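Side-chain contact in histone-lysine N-methyltransferase SETMAR (Homo sapiens, PDB 3F2K), which methylates histone H3 and, through its mariner-derived transposase domain, binds DNA and contributes to double-strand break repair: residues 183-186 with 187-191. Residues are numbered along the deposited sequence; the frame is centred on the assembly and turned at random.
Sequences NQQD and AENAF
Gln-185 and Asn-189, one turn apart, meet twice in the N-capped first turns of helix 184-196, which packs on strands 72-80 and 83-89 of the RNase H-like transposase domain. The backbone link is the stronger: Asn-189 N donates to Gln-185 O at 2.8 Å. The side-chain link is weak, Gln-185 NE2 reaching Asn-189 OD1 at 3.1 Å with an N-H...O angle of only 134°; a bend at chi2 (61°) turns the amide forward, toward the next turn of the helix. Glu-188 N and Ala-190 N are satisfied likewise, by Gln-184 O and Asp-186 O. Asp-186 N lies too early for a partner of that kind; the side chain of Asn-183, at the N-cap, takes its place. Asp-186 OD2 in turn accepts from His-182 N. The extended side chain of Glu-188 slants across that of Gln-184, its CG 3.1 Å from Gln-184 O and its carboxylate coming up to the Gln-184 amide, and both side chains touch Phe-89. Replacing Glu-188 by alanine would probably leave that amide without its carboxylate neighbour and bare part of Phe-89. The capping bond, from Asp-186 N to Asn-183 OD1, spans 3.0 Å, the donor standing 40° out of the carbonyl plane.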
loop_
_atom_site.group_PDB
_atom_site.type_symbol
_atom_site.label_atom_id
_atom_site.label_comp_id
_atom_site.label_asym_id
_atom_site.label_seq_id
_atom_site.Cartn_x
_atom_site.Cartn_y
_atom_site.Cartn_z
ATOM N N ASN A 183 -9.946 -20.589 -11.090
ATOM C CA ASN A 183 -8.869 -20.129 -11.937
ATOM C C ASN A 183 -8.466 -18.729 -11.489
ATOM O O ASN A 183 -9.021 -18.211 -10.498
ATOM C CB ASN A 183 -9.333 -20.099 -13.397
ATOM C CG ASN A 183 -10.741 -19.589 -13.532
ATOM O OD1 ASN A 183 -10.975 -18.384 -13.638
ATOM N ND2 ASN A 183 -11.704 -20.512 -13.515
ATOM N N GLN A 184 -7.523 -18.129 -12.221
ATOM C CA GLN A 184 -7.070 -16.760 -11.935
ATOM C C GLN A 184 -8.148 -15.727 -12.253
ATOM O O GLN A 184 -8.203 -14.656 -11.626
ATOM C CB GLN A 184 -5.801 -16.396 -12.708
ATOM C CG GLN A 184 -5.220 -15.014 -12.253
ATOM C CD GLN A 184 -3.987 -14.520 -13.042
ATOM O OE1 GLN A 184 -3.929 -13.354 -13.458
ATOM N NE2 GLN A 184 -3.010 -15.389 -13.222
ATOM N N GLN A 185 -8.994 -16.028 -13.236
ATOM C CA GLN A 185 -10.005 -15.064 -13.650
ATOM C C GLN A 185 -11.085 -14.875 -12.570
ATOM O O GLN A 185 -11.561 -13.753 -12.338
ATOM C CB GLN A 185 -10.598 -15.454 -15.008
ATOM C CG GLN A 185 -11.538 -14.413 -15.610
ATOM C CD GLN A 185 -10.882 -13.063 -15.876
ATOM O OE1 GLN A 185 -10.113 -12.901 -16.825
ATOM N NE2 GLN A 185 -11.221 -12.076 -15.055
ATOM N N ASP A 186 -11.447 -15.965 -11.889
ATOM C CA ASP A 186 -12.486 -15.893 -10.866
ATOM C C ASP A 186 -11.979 -15.121 -9.680
ATOM O O ASP A 186 -12.760 -14.419 -9.023
ATOM C CB ASP A 186 -12.892 -17.290 -10.368
ATOM C CG ASP A 186 -13.570 -18.126 -11.447
ATOM O OD1 ASP A 186 -14.261 -17.558 -12.340
ATOM O OD2 ASP A 186 -13.407 -19.364 -11.366
ATOM N N ALA A 187 -10.681 -15.278 -9.408
ATOM C CA ALA A 187 -10.005 -14.597 -8.297
ATOM C C ALA A 187 -9.948 -13.099 -8.590
ATOM O O ALA A 187 -10.268 -12.271 -7.706
ATOM C CB ALA A 187 -8.602 -15.195 -8.040
ATOM N N GLU A 188 -9.563 -12.758 -9.822
ATOM C CA GLU A 188 -9.643 -11.367 -10.320
ATOM C C GLU A 188 -11.042 -10.737 -10.270
ATOM O O GLU A 188 -11.206 -9.551 -9.913
ATOM C CB GLU A 188 -9.124 -11.261 -11.748
ATOM C CG GLU A 188 -7.625 -11.578 -11.913
ATOM C CD GLU A 188 -7.113 -11.184 -13.298
ATOM O OE1 GLU A 188 -5.967 -11.564 -13.646
ATOM O OE2 GLU A 188 -7.855 -10.480 -14.037
ATOM N N ASN A 189 -12.045 -11.503 -10.702
ATOM C CA ASN A 189 -13.419 -11.016 -10.679
ATOM C C ASN A 189 -13.865 -10.746 -9.236
ATOM O O ASN A 189 -14.593 -9.793 -9.017
ATOM C CB ASN A 189 -14.394 -12.010 -11.325
ATOM C CG ASN A 189 -14.240 -12.113 -12.837
ATOM O OD1 ASN A 189 -13.763 -11.191 -13.513
ATOM N ND2 ASN A 189 -14.679 -13.257 -13.386
ATOM N N ALA A 190 -13.477 -11.592 -8.283
ATOM C CA ALA A 190 -13.851 -11.355 -6.868
ATOM C C ALA A 190 -13.115 -10.085 -6.299
ATOM O O ALA A 190 -13.709 -9.246 -5.617
ATOM C CB ALA A 190 -13.597 -12.570 -6.058
ATOM N N PHE A 191 -11.830 -9.929 -6.638
ATOM C CA PHE A 191 -11.139 -8.697 -6.266
ATOM C C PHE A 191 -11.822 -7.465 -6.877
ATOM O O PHE A 191 -11.989 -6.424 -6.232
ATOM C CB PHE A 191 -9.643 -8.799 -6.649
ATOM C CG PHE A 191 -8.868 -7.625 -6.222
ATOM C CD1 PHE A 191 -8.367 -7.556 -4.905
ATOM C CD2 PHE A 191 -8.723 -6.526 -7.079
ATOM C CE1 PHE A 191 -7.649 -6.415 -4.459
ATOM C CE2 PHE A 191 -8.047 -5.380 -6.629
ATOM C CZ PHE A 191 -7.511 -5.329 -5.337
#